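Local coordinates for protein dioxygenase (Pseudomonas brassicacearum, PDB 5V2D) that probably cleaves the central double bond of lignin-derived stilbenes with molecular oxygen at a non-haem iron centre, at residues E449-L457 with L468-M476; F90-R101 with I484-M492. One frame throughout, in Å; residues are numbered along the deposited sequence.

In the fold
Interactions 1 and 2 meet where two neighbouring blades of the seven-bladed beta-propeller expected for this family face each other, their centres about 16 Å apart. Interaction 1 pairs strands 452-460 and 465-472 within one blade; interaction 2 lays the next strand of that blade, 482-486, and the chain after it against the hairpin 85-103 of the adjoining blade. Leu468 takes part in both contacts. Its N lies 2.8 Å from Ile484 O, a probable hydrogen bond, and its CD2 rests 3.6 Å from Phe90 CG. Leu457 CD2 likewise packs 3.6 Å from Ile486 CD1. Shortly beyond 484-492 comes His495, which binds the iron together with His188, His239 and His304.

Interaction 1. Residues E449-L457 with L468-M476; sequences EADGYVVAL and LVVLDSRDM
The carboxylate of Asp451 lies against the edge of the Arg474 guanidinium in a side-on, two-point salt bridge. Arg474 NH2 reaches the syn lone pair of Asp451 OD2 at 2.8 Å, almost in the guanidinium plane, whereas Arg474 NE meets Asp451 OD1 at 2.9 Å along a more bent path (N-H...O 135°), the two planes being 28° apart. Arg443 also pairs with Asp451 OD1 and with Asp472. Next to this bridge, Ser473 OG donates to Ala450 O (2.8 Å) and accepts from Gly452 N (2.9 Å); chi1 of 60° sets the hydroxyl between its own N and carbonyl carbon, facing segment 449-457. From here an antiparallel hairpin of one propeller blade runs on through the hydrogen-bonded pairs Val454-Leu471 and Ala456-Val469. On the face bearing Tyr453, Val455 and Leu457, the Val455 methyls divide their contacts, CG1 touching Leu468 CG at 3.8 Å and CG2 lying alongside Val470 CG1 at 4.1 Å. Leu468 CD1 leans over the Ala456 carbonyl to Leu457 CD2, 3.8 Å away. On the reverse face, the doubly bent Met476 chain brings SD to 4.0 Å from Val454 CG2, and both side chains also touch Leu414 of strand 413-418.

Interaction 2. Residues F90-R101 with I484-M492; sequences FHFANGKVSLRR and IRIPFRMRM
Strand 96-101 passes Ile484 and Ile486 at a distance set by side chains rather than by backbone pairing: the CA atoms of Val97 and Ile484 are 7.8 Å apart, those of Leu99 and Ile486 8.7 Å. The two segments belong to neighbouring blades of the seven-bladed beta-propeller of the carotenoid oxygenase family. Segment 90-101 is a hairpin, closed by a type I' turn from Ala93 to Lys96, and 484-492 continues from strand 482-486 into the chain that follows it. The interface between them is largely hydrocarbon. Ile484 CD1 packs against side chains from both strands of the hairpin, 3.8 Å from both Val97 CG2 and Phe92 CE1, while Val97 CG2 itself sits over one face of the Phe92 ring, toward its rim. Further along, Ile486 crosses Phe90 at about a right angle, with its CD1 3.8 Å from Phe90 CZ. Met490 CE comes to the same CZ, on its CE2 side, carried there by a side chain that is bent at both chi2 and chi3. Leu99 works in two directions: CD1 lies over the centre of the Phe90 ring, and CD2 reaches Phe488 CZ at 3.9 Å. Phe488 has chi1 of 64°, which folds its ring back over Ile486 CG2, and its edge faces the aliphatic part of Arg101, with CE1 4.0 Å from Arg101 CD. Extended from CG to NE, Arg101 carries its guanidinium past this apolar patch to a salt bridge with Asp68 and a hydrogen bond to Ile41 O. Its NH2 also donates to a water 2.9 Å away, and the same water donates in turn to Arg491 O, again at 2.9 Å.

Interaction 1. Residues E449-L457 with L468-M476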
loop_
_atom_site.group_PDB
_atom_site.type_symbol
_atom_site.label_atom_id
_atom_site.label_comp_id
_atom_site.label_asym_id
_atom_site.label_seq_id
_atom_site.Cartn_x
_atom_site.Cartn_y
_atom_site.Cartn_z
ATOM N N GLU A 449 1.871 15.156 -18.812
ATOM C CA GLU A 449 1.892 14.626 -17.442
ATOM C C GLU A 449 0.569 14.904 -16.731
ATOM O O GLU A 449 0.111 16.045 -16.680
ATOM C CB GLU A 449 3.049 15.224 -16.580
ATOM C CG GLU A 449 3.165 14.479 -15.254
ATOM C CD GLU A 449 4.052 15.165 -14.196
ATOM O OE1 GLU A 449 4.771 16.108 -14.550
ATOM O OE2 GLU A 449 4.005 14.762 -13.014
ATOM N N ALA A 450 -0.019 13.849 -16.162
ATOM C CA ALA A 450 -1.182 13.954 -15.268
ATOM C C ALA A 450 -2.417 14.444 -15.988
ATOM O O ALA A 450 -3.381 14.914 -15.326
ATOM C CB ALA A 450 -0.931 14.847 -14.034
ATOM N N ASP A 451 -2.434 14.265 -17.310
ATOM C CA ASP A 451 -3.641 14.649 -18.078
ATOM C C ASP A 451 -4.388 13.362 -18.398
ATOM O O ASP A 451 -3.926 12.568 -19.213
ATOM C CB ASP A 451 -3.241 15.420 -19.337
ATOM C CG ASP A 451 -4.432 15.781 -20.234
ATOM O OD1 ASP A 451 -5.565 15.802 -19.714
ATOM O OD2 ASP A 451 -4.175 16.130 -21.387
ATOM N N GLY A 452 -5.494 13.169 -17.714
ATOM C CA GLY A 452 -6.266 11.979 -17.884
ATOM C C GLY A 452 -7.321 11.817 -16.817
ATOM O O GLY A 452 -7.970 12.766 -16.443
ATOM N N TYR A 453 -7.505 10.585 -16.358
ATOM C CA TYR A 453 -8.596 10.234 -15.475
ATOM C C TYR A 453 -8.057 9.768 -14.120
ATOM O O TYR A 453 -7.054 9.065 -14.067
ATOM C CB TYR A 453 -9.421 9.157 -16.153
ATOM C CG TYR A 453 -9.876 9.568 -17.543
ATOM C CD1 TYR A 453 -9.313 8.999 -18.690
ATOM C CD2 TYR A 453 -10.813 10.594 -17.716
ATOM C CE1 TYR A 453 -9.675 9.408 -19.968
ATOM C CE2 TYR A 453 -11.162 11.023 -18.994
ATOM C CZ TYR A 453 -10.583 10.394 -20.114
ATOM O OH TYR A 453 -10.978 10.753 -21.394
ATOM N N VAL A 454 -8.732 10.129 -13.073
ATOM C CA VAL A 454 -8.396 9.628 -11.738
ATOM C C VAL A 454 -9.538 8.731 -11.316
ATOM O O VAL A 454 -10.736 9.136 -11.355
ATOM C CB VAL A 454 -8.292 10.787 -10.767
ATOM C CG1 VAL A 454 -7.884 10.334 -9.389
ATOM C CG2 VAL A 454 -7.197 11.768 -11.271
ATOM N N VAL A 455 -9.208 7.507 -10.900
ATOM C CA VAL A 455 -10.207 6.506 -10.620
ATOM C C VAL A 455 -9.976 6.004 -9.188
ATOM O O VAL A 455 -8.840 5.714 -8.789
ATOM C CB VAL A 455 -10.123 5.376 -11.600
ATOM C CG1 VAL A 455 -11.204 4.297 -11.262
ATOM C CG2 VAL A 455 -10.305 5.890 -13.023
ATOM N N ALA A 456 -11.027 5.919 -8.411
ATOM C CA ALA A 456 -10.918 5.459 -7.046
ATOM C C ALA A 456 -12.219 4.917 -6.536
ATOM O O ALA A 456 -13.285 5.358 -6.966
ATOM C CB ALA A 456 -10.508 6.618 -6.117
ATOM N N LEU A 457 -12.156 4.021 -5.589
ATOM C CA LEU A 457 -13.346 3.613 -4.902
ATOM C C LEU A 457 -13.781 4.693 -3.942
ATOM O O LEU A 457 -12.974 5.266 -3.187
ATOM C CB LEU A 457 -13.121 2.323 -4.072
ATOM C CG LEU A 457 -13.109 1.023 -4.931
ATOM C CD1 LEU A 457 -12.659 -0.106 -4.037
ATOM C CD2 LEU A 457 -14.454 0.681 -5.539
ATOM N N LEU A 468 -17.202 2.926 -7.958
ATOM C CA LEU A 468 -15.912 3.254 -8.474
ATOM C C LEU A 468 -16.079 4.598 -9.280
ATOM O O LEU A 468 -16.839 4.628 -10.294
ATOM C CB LEU A 468 -15.453 2.174 -9.391
ATOM C CG LEU A 468 -14.015 2.226 -9.863
ATOM C CD1 LEU A 468 -13.057 2.138 -8.701
ATOM C CD2 LEU A 468 -13.793 1.093 -10.892
ATOM N N VAL A 469 -15.481 5.681 -8.793
ATOM C CA VAL A 469 -15.675 6.988 -9.443
ATOM C C VAL A 469 -14.546 7.308 -10.419
ATOM O O VAL A 469 -13.383 6.905 -10.199
ATOM C CB VAL A 469 -15.842 8.132 -8.449
ATOM C CG1 VAL A 469 -17.135 7.897 -7.688
ATOM C CG2 VAL A 469 -14.644 8.349 -7.544
ATOM N N VAL A 470 -14.901 7.993 -11.502
ATOM C CA VAL A 470 -13.951 8.422 -12.485
ATOM C C VAL A 470 -14.010 9.945 -12.637
ATOM O O VAL A 470 -15.056 10.489 -12.984
ATOM C CB VAL A 470 -14.270 7.774 -13.842
ATOM C CG1 VAL A 470 -13.196 8.198 -14.858
ATOM C CG2 VAL A 470 -14.389 6.238 -13.750
ATOM N N LEU A 471 -12.908 10.621 -12.346
ATOM C CA LEU A 471 -12.808 12.106 -12.435
ATOM C C LEU A 471 -11.839 12.455 -13.525
ATOM O O LEU A 471 -10.962 11.655 -13.929
ATOM C CB LEU A 471 -12.330 12.736 -11.123
ATOM C CG LEU A 471 -13.374 12.780 -10.016
ATOM C CD1 LEU A 471 -13.699 11.373 -9.430
ATOM C CD2 LEU A 471 -12.877 13.719 -8.926
ATOM N N ASP A 472 -12.035 13.670 -14.057
ATOM C CA ASP A 472 -11.156 14.172 -15.116
ATOM C C ASP A 472 -10.154 15.031 -14.426
ATOM O O ASP A 472 -10.574 15.958 -13.692
ATOM C CB ASP A 472 -11.999 15.030 -16.137
ATOM C CG ASP A 472 -11.202 15.330 -17.394
ATOM O OD1 ASP A 472 -10.049 15.826 -17.324
ATOM O OD2 ASP A 472 -11.697 14.995 -18.497
ATOM N N SER A 473 -8.859 14.802 -14.670
ATOM C CA SER A 473 -7.788 15.543 -13.973
ATOM C C SER A 473 -7.804 17.054 -14.280
ATOM O O SER A 473 -7.313 17.836 -13.463
ATOM C CB SER A 473 -6.388 15.078 -14.339
ATOM O OG SER A 473 -6.092 15.213 -15.719
ATOM N N ARG A 474 -8.402 17.404 -15.426
ATOM C CA ARG A 474 -8.570 18.824 -15.810
ATOM C C ARG A 474 -9.531 19.590 -14.955
ATOM O O ARG A 474 -9.476 20.831 -14.974
ATOM C CB ARG A 474 -9.066 18.932 -17.254
ATOM C CG ARG A 474 -7.908 18.597 -18.188
ATOM C CD ARG A 474 -8.387 18.507 -19.574
ATOM N NE ARG A 474 -7.335 17.967 -20.428
ATOM C CZ ARG A 474 -7.458 17.867 -21.765
ATOM N NH1 ARG A 474 -8.555 18.304 -22.398
ATOM N NH2 ARG A 474 -6.481 17.366 -22.506
ATOM N N ASP A 475 -10.406 18.892 -14.224
ATOM C CA ASP A 475 -11.311 19.547 -13.323
ATOM C C ASP A 475 -11.805 18.625 -12.220
ATOM O O ASP A 475 -12.922 18.069 -12.339
ATOM C CB ASP A 475 -12.502 20.072 -14.177
ATOM C CG ASP A 475 -13.522 20.857 -13.359
ATOM O OD1 ASP A 475 -13.329 21.094 -12.121
ATOM O OD2 ASP A 475 -14.538 21.157 -14.018
ATOM N N MET A 476 -11.028 18.470 -11.152
ATOM C CA MET A 476 -11.382 17.566 -10.106
ATOM C C MET A 476 -12.539 18.090 -9.297
ATOM O O MET A 476 -13.422 17.334 -8.901
ATOM C CB MET A 476 -10.203 17.364 -9.137
ATOM C CG MET A 476 -8.912 16.849 -9.860
ATOM S SD MET A 476 -9.079 15.103 -10.172
ATOM C CE MET A 476 -8.943 14.460 -8.441
#

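Interaction 2. Residues F90-R101 with I484-M492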
loop_
_atom_site.group_PDB
_atom_site.type_symbol
_atom_site.label_atom_id
_atom_site.label_comp_id
_atom_site.label_asym_id
_atom_site.label_seq_id
_atom_site.Cartn_x
_atom_site.Cartn_y
_atom_site.Cartn_z
ATOM N N PHE A 90 -11.373 -4.533 -11.960
ATOM C CA PHE A 90 -12.394 -3.842 -12.697
ATOM C C PHE A 90 -11.861 -3.704 -14.120
ATOM O O PHE A 90 -10.902 -2.942 -14.360
ATOM C CB PHE A 90 -12.684 -2.489 -12.137
ATOM C CG PHE A 90 -13.372 -2.489 -10.808
ATOM C CD1 PHE A 90 -14.722 -2.494 -10.718
ATOM C CD2 PHE A 90 -12.625 -2.443 -9.628
ATOM C CE1 PHE A 90 -15.412 -2.428 -9.511
ATOM C CE2 PHE A 90 -13.289 -2.396 -8.406
ATOM C CZ PHE A 90 -14.697 -2.391 -8.336
ATOM N N HIS A 91 -12.476 -4.411 -15.067
ATOM C CA HIS A 91 -12.007 -4.375 -16.422
ATOM C C HIS A 91 -12.862 -3.379 -17.269
ATOM O O HIS A 91 -14.091 -3.560 -17.364
ATOM C CB HIS A 91 -12.100 -5.751 -17.040
ATOM C CG HIS A 91 -11.646 -5.787 -18.469
ATOM N ND1 HIS A 91 -10.346 -5.486 -18.843
ATOM C CD2 HIS A 91 -12.336 -6.048 -19.615
ATOM C CE1 HIS A 91 -10.252 -5.568 -20.167
ATOM N NE2 HIS A 91 -11.441 -5.900 -20.662
ATOM N N PHE A 92 -12.195 -2.397 -17.859
ATOM C CA PHE A 92 -12.810 -1.314 -18.614
ATOM C C PHE A 92 -12.609 -1.648 -20.118
ATOM O O PHE A 92 -11.484 -1.830 -20.595
ATOM C CB PHE A 92 -12.119 0.033 -18.365
ATOM C CG PHE A 92 -12.349 0.607 -17.015
ATOM C CD1 PHE A 92 -13.093 1.783 -16.869
ATOM C CD2 PHE A 92 -11.813 0.075 -15.890
ATOM C CE1 PHE A 92 -13.314 2.338 -15.642
ATOM C CE2 PHE A 92 -12.057 0.637 -14.638
ATOM C CZ PHE A 92 -12.811 1.759 -14.520
ATOM N N ALA A 93 -13.704 -1.713 -20.854
ATOM C CA ALA A 93 -13.544 -1.846 -22.316
ATOM C C ALA A 93 -14.701 -1.183 -22.999
ATOM O O ALA A 93 -15.851 -1.502 -22.741
ATOM C CB ALA A 93 -13.443 -3.291 -22.782
ATOM N N ASN A 94 -14.394 -0.256 -23.884
ATOM C CA ASN A 94 -15.449 0.384 -24.698
ATOM C C ASN A 94 -16.669 0.931 -23.944
ATOM O O ASN A 94 -17.776 0.682 -24.366
ATOM C CB ASN A 94 -15.994 -0.673 -25.667
ATOM C CG ASN A 94 -15.442 -0.467 -26.900
ATOM O OD1 ASN A 94 -15.927 0.402 -27.693
ATOM N ND2 ASN A 94 -14.349 -1.148 -27.128
ATOM N N GLY A 95 -16.489 1.569 -22.796
ATOM C CA GLY A 95 -17.594 2.101 -22.048
ATOM C C GLY A 95 -18.315 1.173 -21.101
ATOM O O GLY A 95 -19.285 1.580 -20.485
ATOM N N LYS A 96 -17.842 -0.076 -20.995
ATOM C CA LYS A 96 -18.428 -1.070 -20.101
ATOM C C LYS A 96 -17.385 -1.519 -19.069
ATOM O O LYS A 96 -16.209 -1.551 -19.336
ATOM C CB LYS A 96 -18.885 -2.264 -20.869
ATOM C CG LYS A 96 -20.043 -1.896 -21.825
ATOM C CD LYS A 96 -20.566 -3.135 -22.554
ATOM C CE LYS A 96 -22.105 -3.105 -22.798
ATOM N NZ LYS A 96 -23.070 -3.423 -21.635
ATOM N N VAL A 97 -17.886 -1.765 -17.860
ATOM C CA VAL A 97 -16.983 -2.186 -16.759
ATOM C C VAL A 97 -17.544 -3.478 -16.180
ATOM O O VAL A 97 -18.778 -3.594 -15.965
ATOM C CB VAL A 97 -16.863 -1.138 -15.661
ATOM C CG1 VAL A 97 -15.775 -1.529 -14.714
ATOM C CG2 VAL A 97 -16.492 0.183 -16.248
ATOM N N SER A 98 -16.661 -4.431 -15.981
ATOM C CA SER A 98 -16.989 -5.663 -15.253
ATOM C C SER A 98 -16.080 -5.841 -14.024
ATOM O O SER A 98 -15.083 -5.134 -13.912
ATOM C CB SER A 98 -16.885 -6.856 -16.171
ATOM O OG SER A 98 -15.552 -6.976 -16.630
ATOM N N LEU A 99 -16.476 -6.723 -13.101
ATOM C CA LEU A 99 -15.722 -6.889 -11.853
ATOM C C LEU A 99 -15.559 -8.383 -11.592
ATOM O O LEU A 99 -16.508 -9.182 -11.755
ATOM C CB LEU A 99 -16.446 -6.276 -10.708
ATOM C CG LEU A 99 -15.934 -6.544 -9.299
ATOM C CD1 LEU A 99 -14.546 -6.022 -9.045
ATOM C CD2 LEU A 99 -16.960 -5.926 -8.358
ATOM N N ARG A 100 -14.335 -8.728 -11.226
ATOM C CA ARG A 100 -14.044 -10.008 -10.576
ATOM C C ARG A 100 -13.308 -9.785 -9.305
ATOM O O ARG A 100 -12.471 -8.926 -9.247
ATOM C CB ARG A 100 -13.111 -10.764 -11.453
ATOM C CG ARG A 100 -13.750 -11.561 -12.433
ATOM C CD ARG A 100 -12.879 -12.890 -12.291
ATOM N NE ARG A 100 -13.576 -14.098 -12.729
ATOM C CZ ARG A 100 -13.884 -14.281 -14.000
ATOM N NH1 ARG A 100 -13.538 -13.386 -14.963
ATOM N NH2 ARG A 100 -14.531 -15.385 -14.308
ATOM N N ARG A 101 -13.649 -10.567 -8.268
ATOM C CA ARG A 101 -13.063 -10.386 -6.946
ATOM C C ARG A 101 -12.785 -11.803 -6.429
ATOM O O ARG A 101 -13.735 -12.613 -6.388
ATOM C CB ARG A 101 -13.980 -9.637 -6.045
ATOM C CG ARG A 101 -13.379 -9.259 -4.697
ATOM C CD ARG A 101 -14.247 -8.204 -3.997
ATOM N NE ARG A 101 -13.625 -7.661 -2.791
ATOM C CZ ARG A 101 -13.907 -7.921 -1.542
ATOM N NH1 ARG A 101 -14.791 -8.861 -1.198
ATOM N NH2 ARG A 101 -13.222 -7.249 -0.599
ATOM N N ILE A 484 -19.457 4.364 -11.254
ATOM C CA ILE A 484 -19.715 2.953 -11.547
ATOM C C ILE A 484 -20.253 2.280 -10.285
ATOM O O ILE A 484 -19.529 2.153 -9.286
ATOM C CB ILE A 484 -18.440 2.295 -12.067
ATOM C CG1 ILE A 484 -17.951 3.032 -13.320
ATOM C CG2 ILE A 484 -18.648 0.846 -12.330
ATOM C CD1 ILE A 484 -16.433 2.800 -13.464
ATOM N N ARG A 485 -21.538 1.877 -10.305
ATOM C CA ARG A 485 -22.174 1.405 -9.082
ATOM C C ARG A 485 -21.784 -0.075 -8.896
ATOM O O ARG A 485 -21.718 -0.813 -9.857
ATOM C CB ARG A 485 -23.677 1.513 -9.149
ATOM C CG ARG A 485 -24.206 2.939 -9.134
ATOM C CD ARG A 485 -25.750 2.895 -8.919
ATOM N NE ARG A 485 -26.276 4.223 -9.225
ATOM C CZ ARG A 485 -26.728 4.644 -10.399
ATOM N NH1 ARG A 485 -26.828 3.829 -11.440
ATOM N NH2 ARG A 485 -27.170 5.894 -10.501
ATOM N N ILE A 486 -21.457 -0.433 -7.686
ATOM C CA ILE A 486 -21.076 -1.826 -7.317
ATOM C C ILE A 486 -22.218 -2.310 -6.458
ATOM O O ILE A 486 -22.625 -1.630 -5.520
ATOM C CB ILE A 486 -19.752 -1.821 -6.568
ATOM C CG1 ILE A 486 -18.680 -1.226 -7.480
ATOM C CG2 ILE A 486 -19.305 -3.259 -6.302
ATOM C CD1 ILE A 486 -17.585 -0.594 -6.744
ATOM N N PRO A 487 -22.738 -3.515 -6.734
ATOM C CA PRO A 487 -23.911 -3.974 -6.043
ATOM C C PRO A 487 -23.692 -4.542 -4.638
ATOM O O PRO A 487 -24.635 -5.048 -4.004
ATOM C CB PRO A 487 -24.401 -5.063 -6.967
ATOM C CG PRO A 487 -23.216 -5.542 -7.670
ATOM C CD PRO A 487 -22.411 -4.338 -7.896
ATOM N N PHE A 488 -22.467 -4.498 -4.176
ATOM C CA PHE A 488 -22.110 -4.857 -2.821
ATOM C C PHE A 488 -21.042 -3.945 -2.322
ATOM O O PHE A 488 -20.350 -3.335 -3.100
ATOM C CB PHE A 488 -21.677 -6.383 -2.692
ATOM C CG PHE A 488 -20.433 -6.729 -3.462
ATOM C CD1 PHE A 488 -19.208 -6.610 -2.893
ATOM C CD2 PHE A 488 -20.506 -7.219 -4.739
ATOM C CE1 PHE A 488 -18.010 -6.933 -3.619
ATOM C CE2 PHE A 488 -19.334 -7.457 -5.499
ATOM C CZ PHE A 488 -18.102 -7.315 -4.909
ATOM N N ARG A 489 -20.953 -3.853 -1.009
ATOM C CA ARG A 489 -19.957 -3.023 -0.331
ATOM C C ARG A 489 -18.512 -3.585 -0.471
ATOM O O ARG A 489 -18.233 -4.748 -0.139
ATOM C CB ARG A 489 -20.258 -2.956 1.168
ATOM C CG ARG A 489 -19.271 -2.134 1.982
ATOM C CD ARG A 489 -19.649 -2.236 3.472
ATOM N NE ARG A 489 -19.631 -3.610 3.928
ATOM C CZ ARG A 489 -18.562 -4.230 4.417
ATOM N NH1 ARG A 489 -17.386 -3.606 4.677
ATOM N NH2 ARG A 489 -18.733 -5.534 4.762
ATOM N N MET A 490 -17.632 -2.728 -0.909
ATOM C CA MET A 490 -16.202 -3.063 -1.014
ATOM C C MET A 490 -15.600 -2.677 0.333
ATOM O O MET A 490 -15.612 -1.484 0.722
ATOM C CB MET A 490 -15.548 -2.216 -2.116
ATOM C CG MET A 490 -16.101 -2.458 -3.527
ATOM S SD MET A 490 -15.767 -4.059 -4.271
ATOM C CE MET A 490 -14.069 -3.803 -4.708
ATOM N N ARG A 491 -14.947 -3.640 0.965
ATOM C CA ARG A 491 -14.173 -3.336 2.194
ATOM C C ARG A 491 -12.999 -2.400 1.844
ATOM O O ARG A 491 -12.498 -2.375 0.736
ATOM C CB ARG A 491 -13.645 -4.639 2.790
ATOM C CG ARG A 491 -13.133 -4.529 4.182
ATOM C CD ARG A 491 -12.884 -5.953 4.751
ATOM N NE ARG A 491 -12.708 -5.862 6.218
ATOM C CZ ARG A 491 -11.547 -5.992 6.880
ATOM N NH1 ARG A 491 -11.556 -5.860 8.212
ATOM N NH2 ARG A 491 -10.366 -6.233 6.268
ATOM N N MET A 492 -12.543 -1.676 2.825
ATOM C CA MET A 492 -11.329 -0.855 2.659
ATOM C C MET A 492 -10.221 -1.705 2.141
ATOM O O MET A 492 -10.078 -2.840 2.577
ATOM C CB MET A 492 -10.985 -0.130 3.963
ATOM C CG MET A 492 -9.780 0.767 3.919
ATOM S SD MET A 492 -10.077 2.101 2.730
ATOM C CE MET A 492 -8.583 3.022 2.809
HETATM O O HOH W 1 -12.547 -4.510 -1.192
#